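Local coordinates for protein O-methyltransferase family 2 (Planctopirus limnophila, PDB 5I2H) that probably transfers a methyl group from S-adenosyl-L-methionine to a hydroxyl oxygen of its substrate, and binds the flavone apigenin, at residues L40-I45 with R58-S63; G167-V172 with G208-A213; V179-Q184 with G294-I299. All blocks are in the same frame, centred on the assembly; numbering follows the deposited sequence. Where two conformers were deposited one is given.

Interaction 1 of 3, residues L40-I45 with R58-S63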
loop_
_atom_site.group_PDB
_atom_site.type_symbol
_atom_site.label_atom_id
_atom_site.label_comp_id
_atom_site.label_asym_id
_atom_site.label_seq_id
_atom_site.Cartn_x
_atom_site.Cartn_y
_atom_site.Cartn_z
ATOM N N LEU A 40 7.106 -17.234 -6.880
ATOM C CA LEU A 40 6.216 -18.382 -6.767
ATOM C C LEU A 40 5.567 -18.765 -8.085
ATOM O O LEU A 40 4.952 -19.820 -8.163
ATOM C CB LEU A 40 5.127 -18.107 -5.703
ATOM C CG LEU A 40 5.722 -17.854 -4.299
ATOM C CD1 LEU A 40 4.681 -17.358 -3.313
ATOM C CD2 LEU A 40 6.456 -19.091 -3.737
ATOM N N HIS A 41 5.678 -17.940 -9.119
ATOM C CA HIS A 41 5.149 -18.265 -10.446
ATOM C C HIS A 41 3.631 -18.483 -10.439
ATOM O O HIS A 41 3.112 -19.226 -11.282
ATOM C CB HIS A 41 5.807 -19.510 -11.074
ATOM C CG HIS A 41 7.246 -19.742 -10.710
ATOM N ND1 HIS A 41 8.293 -19.103 -11.344
ATOM C CD2 HIS A 41 7.815 -20.609 -9.831
ATOM C CE1 HIS A 41 9.440 -19.541 -10.850
ATOM N NE2 HIS A 41 9.178 -20.453 -9.928
ATOM N N VAL A 42 2.906 -17.821 -9.517
ATOM C CA VAL A 42 1.469 -18.073 -9.338
ATOM C C VAL A 42 0.702 -17.895 -10.645
ATOM O O VAL A 42 -0.167 -18.707 -10.993
ATOM C CB VAL A 42 0.903 -17.152 -8.245
ATOM C CG1 VAL A 42 -0.593 -17.337 -8.118
ATOM C CG2 VAL A 42 1.571 -17.466 -6.947
ATOM N N PHE A 43 0.958 -16.793 -11.354
ATOM C CA PHE A 43 0.129 -16.444 -12.510
ATOM C C PHE A 43 0.456 -17.321 -13.703
ATOM O O PHE A 43 -0.450 -17.770 -14.412
ATOM C CB PHE A 43 0.310 -14.966 -12.829
ATOM C CG PHE A 43 0.038 -14.092 -11.635
ATOM C CD1 PHE A 43 -1.260 -13.960 -11.154
ATOM C CD2 PHE A 43 1.082 -13.499 -10.942
ATOM C CE1 PHE A 43 -1.526 -13.189 -10.011
ATOM C CE2 PHE A 43 0.831 -12.745 -9.792
ATOM C CZ PHE A 43 -0.481 -12.582 -9.339
ATOM N N ASP A 44 1.735 -17.625 -13.897
ATOM C CA ASP A 44 2.080 -18.523 -14.983
ATOM C C ASP A 44 1.508 -19.915 -14.735
ATOM O O ASP A 44 1.090 -20.598 -15.686
ATOM C CB ASP A 44 3.598 -18.555 -15.154
ATOM C CG ASP A 44 4.172 -17.217 -15.629
ATOM O OD1 ASP A 44 3.551 -16.555 -16.478
ATOM O OD2 ASP A 44 5.241 -16.812 -15.127
ATOM N N ILE A 45 1.453 -20.346 -13.470
ATOM C CA ILE A 45 0.889 -21.659 -13.172
ATOM C C ILE A 45 -0.614 -21.672 -13.437
ATOM O O ILE A 45 -1.131 -22.538 -14.152
ATOM C CB ILE A 45 1.218 -22.062 -11.729
ATOM C CG1 ILE A 45 2.712 -22.373 -11.620
ATOM C CG2 ILE A 45 0.344 -23.239 -11.292
ATOM C CD1 ILE A 45 3.199 -22.571 -10.202
ATOM N N ARG A 58 -0.400 -27.891 -3.490
ATOM C CA ARG A 58 0.589 -28.866 -3.929
ATOM C C ARG A 58 1.528 -28.271 -4.974
ATOM O O ARG A 58 2.750 -28.421 -4.877
ATOM C CB ARG A 58 -0.111 -30.126 -4.453
ATOM N N ARG A 59 0.980 -27.565 -5.968
ATOM C CA ARG A 59 1.823 -27.060 -7.053
ATOM C C ARG A 59 2.742 -25.931 -6.586
ATOM O O ARG A 59 3.833 -25.746 -7.139
ATOM C CB ARG A 59 0.945 -26.591 -8.215
ATOM C CG ARG A 59 1.710 -26.211 -9.468
ATOM C CD ARG A 59 2.150 -27.440 -10.276
ATOM N NE ARG A 59 1.003 -28.133 -10.863
ATOM C CZ ARG A 59 0.458 -27.831 -12.042
ATOM N NH1 ARG A 59 0.969 -26.852 -12.785
ATOM N NH2 ARG A 59 -0.601 -28.508 -12.478
ATOM N N LEU A 60 2.319 -25.151 -5.590
ATOM C CA LEU A 60 3.172 -24.118 -5.030
ATOM C C LEU A 60 4.046 -24.635 -3.901
ATOM O O LEU A 60 4.926 -23.897 -3.443
ATOM C CB LEU A 60 2.322 -22.952 -4.508
ATOM C CG LEU A 60 1.482 -22.173 -5.533
ATOM C CD1 LEU A 60 0.710 -21.032 -4.874
ATOM C CD2 LEU A 60 2.385 -21.632 -6.647
ATOM N N VAL A 61 3.805 -25.865 -3.439
ATOM C CA VAL A 61 4.448 -26.494 -2.283
ATOM C C VAL A 61 4.375 -25.555 -1.074
ATOM O O VAL A 61 5.392 -25.147 -0.498
ATOM C CB VAL A 61 5.880 -26.999 -2.620
ATOM C CG1 VAL A 61 5.820 -27.874 -3.839
ATOM C CG2 VAL A 61 6.916 -25.914 -2.894
ATOM N N LEU A 62 3.147 -25.252 -0.654
ATOM C CA LEU A 62 2.881 -24.354 0.461
ATOM C C LEU A 62 1.896 -25.004 1.421
ATOM O O LEU A 62 1.095 -25.864 1.036
ATOM C CB LEU A 62 2.312 -22.990 -0.014
ATOM C CG LEU A 62 3.169 -22.046 -0.863
ATOM C CD1 LEU A 62 2.347 -20.803 -1.276
ATOM C CD2 LEU A 62 4.430 -21.622 -0.115
ATOM N N SER A 63 1.953 -24.578 2.676
ATOM C CA SER A 63 0.963 -25.006 3.655
ATOM C C SER A 63 -0.418 -24.502 3.260
ATOM O O SER A 63 -0.561 -23.609 2.420
ATOM C CB SER A 63 1.324 -24.490 5.051
ATOM O OG SER A 63 1.232 -23.066 5.111
#
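L60 carries the close-packed half of this contact, its two methyls reaching different neighbours on the 40-45 segment. CD2 meets CD1 of I45 at 3.8 Å and also lies 3.5 Å from the backbone O of L40, while CD1 stands at a looser 4.2 Å from CG2 of V42. With CG of L60 anti to the carbonyl carbon (chi1 -63°), the branch swings back across to the other segment, although its CA-CB bond does not aim there. The buried side continues into helix 64-76, where L70 backs L40 and L74 backs V42.

Toward solvent the character changes. R59 lays its aliphatic CG against CG2 of I45, 3.7 Å apart, the two side chains sliding past each other in opposite directions. The guanidinium end, in one of the two conformers of R59, probably folds back near I45; it is a greasy contact with a charged end, and no hydrogen bond joins the segments. The 58-63 segment leaves its helix through a Schellman motif, with V61 at positive phi. Short helices 42-48 and 53-60 meeting beside helix 64-76 fit the helix-turn-helix-like dimerisation domain of O-methyltransferases.

Interaction 2 of 3, residues G167-V172 with G208-A213. With AGI (5,7-dihydroxy-2-(4-hydroxyphenyl)-4H-chromen-4-one), chain C.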
loop_
_atom_site.group_PDB
_atom_site.type_symbol
_atom_site.label_atom_id
_atom_site.label_comp_id
_atom_site.label_asym_id
_atom_site.label_seq_id
_atom_site.Cartn_x
_atom_site.Cartn_y
_atom_site.Cartn_z
ATOM N N GLY A 167 -2.778 1.965 21.251
ATOM C CA GLY A 167 -3.347 3.078 20.495
ATOM C C GLY A 167 -4.574 2.659 19.699
ATOM O O GLY A 167 -5.580 3.382 19.647
ATOM N N ARG A 168 -4.527 1.468 19.094
ATOM C CA ARG A 168 -5.727 0.981 18.418
ATOM C C ARG A 168 -6.862 0.769 19.413
ATOM O O ARG A 168 -8.001 1.164 19.156
ATOM C CB ARG A 168 -5.455 -0.312 17.633
ATOM C CG ARG A 168 -6.748 -0.826 16.935
ATOM C CD ARG A 168 -6.503 -2.035 16.035
ATOM N NE ARG A 168 -5.963 -3.158 16.826
ATOM C CZ ARG A 168 -5.193 -4.124 16.340
ATOM N NH1 ARG A 168 -4.872 -4.124 15.043
ATOM N NH2 ARG A 168 -4.746 -5.087 17.150
ATOM N N ALA A 169 -6.566 0.181 20.575
ATOM C CA ALA A 169 -7.615 -0.062 21.559
ATOM C C ALA A 169 -8.261 1.235 22.042
ATOM O O ALA A 169 -9.489 1.277 22.237
ATOM C CB ALA A 169 -7.048 -0.852 22.734
ATOM N N TRP A 170 -7.473 2.301 22.264
ATOM C CA TRP A 170 -8.119 3.543 22.701
ATOM C C TRP A 170 -9.078 4.062 21.633
ATOM O O TRP A 170 -10.069 4.722 21.958
ATOM C CB TRP A 170 -7.101 4.642 23.034
ATOM C CG TRP A 170 -6.267 4.377 24.252
ATOM C CD1 TRP A 170 -4.893 4.248 24.291
ATOM C CD2 TRP A 170 -6.720 4.231 25.622
ATOM N NE1 TRP A 170 -4.485 3.992 25.577
ATOM C CE2 TRP A 170 -5.571 3.994 26.416
ATOM C CE3 TRP A 170 -7.986 4.261 26.250
ATOM C CZ2 TRP A 170 -5.650 3.802 27.816
ATOM C CZ3 TRP A 170 -8.057 4.091 27.631
ATOM C CH2 TRP A 170 -6.903 3.849 28.391
ATOM N N ASN A 171 -8.801 3.780 20.356
ATOM C CA ASN A 171 -9.712 4.216 19.304
ATOM C C ASN A 171 -10.953 3.344 19.184
ATOM O O ASN A 171 -11.990 3.841 18.740
ATOM C CB ASN A 171 -9.007 4.239 17.949
ATOM C CG ASN A 171 -8.173 5.492 17.771
ATOM O OD1 ASN A 171 -8.692 6.526 17.314
ATOM N ND2 ASN A 171 -6.886 5.439 18.181
ATOM N N VAL A 172 -10.873 2.060 19.515
ATOM C CA VAL A 172 -11.971 1.130 19.248
ATOM C C VAL A 172 -12.759 0.811 20.521
ATOM O O VAL A 172 -13.964 0.555 20.455
ATOM C CB VAL A 172 -11.451 -0.171 18.610
ATOM C CG1 VAL A 172 -12.643 -1.140 18.308
ATOM C CG2 VAL A 172 -10.654 0.150 17.314
ATOM N N GLY A 208 -5.841 -4.428 28.430
ATOM C CA GLY A 208 -7.106 -4.516 29.142
ATOM C C GLY A 208 -8.032 -3.330 28.906
ATOM O O GLY A 208 -9.040 -3.152 29.612
ATOM N N ILE A 209 -7.699 -2.514 27.906
ATOM C CA ILE A 209 -8.419 -1.266 27.663
ATOM C C ILE A 209 -9.878 -1.536 27.326
ATOM O O ILE A 209 -10.766 -0.767 27.733
ATOM C CB ILE A 209 -7.700 -0.480 26.560
ATOM C CG1 ILE A 209 -6.404 0.116 27.143
ATOM C CG2 ILE A 209 -8.570 0.642 25.992
ATOM C CD1 ILE A 209 -5.442 0.588 26.056
ATOM N N TYR A 210 -10.162 -2.614 26.570
ATOM C CA TYR A 210 -11.559 -2.888 26.241
ATOM C C TYR A 210 -12.370 -3.147 27.500
ATOM O O TYR A 210 -13.518 -2.691 27.613
ATOM C CB TYR A 210 -11.682 -4.062 25.272
ATOM C CG TYR A 210 -11.146 -3.716 23.892
ATOM C CD1 TYR A 210 -11.946 -3.097 22.943
ATOM C CD2 TYR A 210 -9.830 -4.005 23.536
ATOM C CE1 TYR A 210 -11.448 -2.765 21.687
ATOM C CE2 TYR A 210 -9.326 -3.682 22.276
ATOM C CZ TYR A 210 -10.147 -3.073 21.351
ATOM O OH TYR A 210 -9.660 -2.737 20.098
ATOM N N THR A 211 -11.793 -3.905 28.443
ATOM C CA THR A 211 -12.478 -4.178 29.704
ATOM C C THR A 211 -12.639 -2.913 30.528
ATOM O O THR A 211 -13.705 -2.698 31.118
ATOM C CB THR A 211 -11.716 -5.241 30.483
ATOM O OG1 THR A 211 -11.722 -6.442 29.707
ATOM C CG2 THR A 211 -12.372 -5.521 31.835
HETATM N N MSE A 212 -11.607 -2.053 30.569
HETATM C CA MSE A 212 -11.728 -0.808 31.323
HETATM C C MSE A 212 -12.868 0.061 30.769
HETATM O O MSE A 212 -13.618 0.643 31.557
HETATM C CB MSE A 212 -10.414 -0.033 31.332
HETATM C CG MSE A 212 -9.314 -0.830 32.005
HETATM SE SE MSE A 212 -7.632 0.021 31.624
HETATM C CE MSE A 212 -6.561 -1.570 32.065
ATOM N N ALA A 213 -13.020 0.145 29.440
ATOM C CA ALA A 213 -14.157 0.886 28.895
ATOM C C ALA A 213 -15.481 0.261 29.331
ATOM O O ALA A 213 -16.408 0.971 29.750
ATOM C CB ALA A 213 -14.057 0.968 27.373
HETATM C CAG AGI C . 3.728 -7.485 16.373
HETATM C CAE AGI C . 5.105 -7.309 16.270
HETATM C CAM AGI C . 5.950 -8.317 16.725
HETATM O OAB AGI C . 7.297 -8.126 16.609
HETATM C CAF AGI C . 5.422 -9.495 17.282
HETATM C CAH AGI C . 4.038 -9.672 17.383
HETATM C CAP AGI C . 3.197 -8.656 16.925
HETATM C CAQ AGI C . 1.711 -8.716 16.973
HETATM O OAL AGI C . 1.116 -7.733 16.217
HETATM C CAJ AGI C . 0.965 -9.657 17.705
HETATM C CAR AGI C . -0.442 -9.613 17.668
HETATM O OAA AGI C . -1.124 -10.433 18.330
HETATM C CAT AGI C . -1.116 -8.540 16.845
HETATM C CAS AGI C . -0.239 -7.599 16.110
HETATM C CAK AGI C . -0.770 -6.591 15.324
HETATM C CAN AGI C . -2.140 -6.450 15.220
HETATM O OAC AGI C . -2.597 -5.433 14.453
HETATM C CAI AGI C . -3.035 -7.297 15.892
HETATM C CAO AGI C . -2.596 -8.334 16.698
HETATM O OAD AGI C . -3.511 -9.109 17.309
HETATM O O HOH W 1 -6.968 -3.271 19.655
#
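I209 sets its CD1 methyl on one face of the W170 indole, 3.7 Å from the centroid of the five-membered ring and 23° off its normal, a CH-pi contact. CG2 of I209 reaches farther along the indole, to CE3 of W170, and also packs against CB of A169 at 3.9 Å. CE2 of Y210 packs on the same alanine methyl, 3.7 Å from A169 CB, and CG1 of V172 lies at the edge of the phenol ring.

The two helix segments run nearly alongside, their axes 26° apart and 9.5 Å at closest approach. Here the long helix 154-179 packs against the first helix of the Rossmann-like methyltransferase domain, the one following strand 199-203.

Water carries the contact on to the ligand pocket. It is bonded to OH of Y210 and accepts from NE of R168 at 3.0 Å, lying in the guanidinium plane. R168 runs out extended before bending at chi3, which places NH1 2.7 Å from the apigenin hydroxyl OAC, a hydrogen bond of 145°. Y317 also bonds NH1 of R168, and Y109 of the second subunit packs on this arginine and bonds apigenin.

Interaction 3 of 3, residues V179-Q184 with G294-I299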
loop_
_atom_site.group_PDB
_atom_site.type_symbol
_atom_site.label_atom_id
_atom_site.label_comp_id
_atom_site.label_asym_id
_atom_site.label_seq_id
_atom_site.Cartn_x
_atom_site.Cartn_y
_atom_site.Cartn_z
ATOM N N VAL A 179 -21.488 -0.772 22.055
ATOM C CA VAL A 179 -22.359 -1.753 21.396
ATOM C C VAL A 179 -22.479 -3.073 22.145
ATOM O O VAL A 179 -23.303 -3.912 21.748
ATOM C CB VAL A 179 -21.928 -2.045 19.945
ATOM C CG1 VAL A 179 -21.866 -0.734 19.152
ATOM C CG2 VAL A 179 -20.596 -2.800 19.906
ATOM N N LEU A 180 -21.708 -3.289 23.208
ATOM C CA LEU A 180 -21.869 -4.519 23.979
ATOM C C LEU A 180 -23.204 -4.520 24.716
ATOM O O LEU A 180 -23.433 -3.638 25.553
ATOM C CB LEU A 180 -20.735 -4.670 24.981
ATOM C CG LEU A 180 -20.854 -5.899 25.873
ATOM C CD1 LEU A 180 -20.706 -7.177 25.062
ATOM C CD2 LEU A 180 -19.790 -5.816 26.948
ATOM N N PRO A 181 -24.101 -5.476 24.457
ATOM C CA PRO A 181 -25.370 -5.515 25.199
ATOM C C PRO A 181 -25.144 -5.887 26.659
ATOM O O PRO A 181 -24.183 -6.572 26.996
ATOM C CB PRO A 181 -26.187 -6.592 24.465
ATOM C CG PRO A 181 -25.522 -6.747 23.082
ATOM C CD PRO A 181 -24.043 -6.485 23.384
ATOM N N ALA A 182 -26.056 -5.438 27.532
ATOM C CA ALA A 182 -25.930 -5.738 28.962
ATOM C C ALA A 182 -25.944 -7.238 29.261
ATOM O O ALA A 182 -25.364 -7.673 30.261
ATOM C CB ALA A 182 -27.057 -5.057 29.751
ATOM N N GLY A 183 -26.630 -8.038 28.449
ATOM C CA GLY A 183 -26.786 -9.447 28.782
ATOM C C GLY A 183 -27.658 -9.661 30.022
ATOM O O GLY A 183 -28.315 -8.758 30.536
ATOM N N GLN A 184 -27.626 -10.900 30.508
ATOM C CA GLN A 184 -28.402 -11.281 31.689
ATOM C C GLN A 184 -27.775 -10.711 32.965
ATOM O O GLN A 184 -26.590 -10.371 32.997
ATOM C CB GLN A 184 -28.472 -12.808 31.832
ATOM C CG GLN A 184 -28.940 -13.596 30.605
ATOM C CD GLN A 184 -28.978 -15.112 30.845
ATOM O OE1 GLN A 184 -28.655 -15.599 31.936
ATOM N NE2 GLN A 184 -29.384 -15.859 29.827
ATOM N N GLY A 294 -25.984 -18.921 30.133
ATOM C CA GLY A 294 -26.178 -17.508 29.908
ATOM C C GLY A 294 -24.894 -16.709 29.892
ATOM O O GLY A 294 -24.929 -15.495 29.608
ATOM N N GLY A 295 -23.762 -17.341 30.189
ATOM C CA GLY A 295 -22.489 -16.708 29.908
ATOM C C GLY A 295 -22.317 -16.447 28.420
ATOM O O GLY A 295 -22.969 -17.054 27.570
ATOM N N ARG A 296 -21.432 -15.519 28.094
ATOM C CA ARG A 296 -21.163 -15.159 26.705
ATOM C C ARG A 296 -19.696 -15.309 26.364
ATOM O O ARG A 296 -18.822 -14.975 27.166
ATOM C CB ARG A 296 -21.607 -13.719 26.404
ATOM C CG ARG A 296 -23.119 -13.551 26.671
ATOM C CD ARG A 296 -23.584 -12.125 26.393
ATOM N NE ARG A 296 -22.937 -11.119 27.260
ATOM C CZ ARG A 296 -23.202 -9.817 27.205
ATOM N NH1 ARG A 296 -24.087 -9.371 26.317
ATOM N NH2 ARG A 296 -22.590 -8.969 28.031
ATOM N N LEU A 297 -19.439 -15.772 25.147
ATOM C CA LEU A 297 -18.134 -15.652 24.541
ATOM C C LEU A 297 -18.193 -14.470 23.582
ATOM O O LEU A 297 -19.023 -14.441 22.659
ATOM C CB LEU A 297 -17.722 -16.947 23.832
ATOM C CG LEU A 297 -16.359 -16.893 23.150
ATOM C CD1 LEU A 297 -15.272 -16.811 24.220
ATOM C CD2 LEU A 297 -16.195 -18.122 22.256
ATOM N N LEU A 298 -17.337 -13.496 23.822
ATOM C CA LEU A 298 -17.224 -12.284 23.005
ATOM C C LEU A 298 -15.960 -12.407 22.175
ATOM O O LEU A 298 -14.845 -12.350 22.715
ATOM C CB LEU A 298 -17.163 -11.038 23.885
ATOM C CG LEU A 298 -18.285 -10.923 24.932
ATOM C CD1 LEU A 298 -17.978 -9.745 25.885
ATOM C CD2 LEU A 298 -19.706 -10.882 24.380
ATOM N N ILE A 299 -16.116 -12.572 20.865
ATOM C CA ILE A 299 -14.962 -12.591 19.964
ATOM C C ILE A 299 -14.931 -11.239 19.273
ATOM O O ILE A 299 -15.923 -10.841 18.648
ATOM C CB ILE A 299 -15.056 -13.743 18.943
ATOM C CG1 ILE A 299 -14.916 -15.092 19.661
ATOM C CG2 ILE A 299 -13.994 -13.597 17.865
ATOM C CD1 ILE A 299 -15.290 -16.278 18.764
HETATM O O HOH W 2 -26.070 -12.908 28.779
#
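R296 grips the carbonyl oxygen of P181 end-on with two nitrogens, NH1 at 2.9 Å and NH2 at 3.1 Å from P181 O. The oxygen lies almost in the guanidinium plane, but NH1 stands well above the carbonyl plane, whereas NH2 is tilted from it by only 19°. A bend at chi3 (-62°) turns the head toward the loop, and D265 makes a salt bridge to NE.

The flat group is sandwiched: CD1 of L180 sits over one face, 3.9 Å from NH2 of R296, and CA of G183, which bears no side chain, lies close over the opposite one. The side chains of L180 and L298 cross at about a right angle, CD1 to CD1 at 3.8 Å, tying the loop after helix 154-179 to strand 296-301 of the central sheet. At the outer end the amide of Q184 lies against CA of G294, and one water bridges Q184 N to G294 O.

A leucine in place of R296 would probably leave P181 O without both its donors and D265 without its countercharge. The polar part of the hold is thus on the loop's backbone, made by an arginine whose charge is probably balanced mainly by D265.

Overall arrangement
Interaction 1 stands apart in the dimerisation domain, its centre about 40 Å from that of interaction 2 and 43 Å from that of interaction 3, on the other side of the chain's centre. The latter two are about 17 Å apart between centres and share helix 154-179: interaction 2 uses its body, interaction 3 the loop at its end, and their segments alternate along the chain. Interaction 2 is the most deeply buried, an apolar helix pairing with a polar fringe at the ligand and subunit interface. Interaction 1 is mostly buried but has an exposed arginine rim. Interaction 3, with several exposed residues, alone has direct hydrogen bonds between its segments.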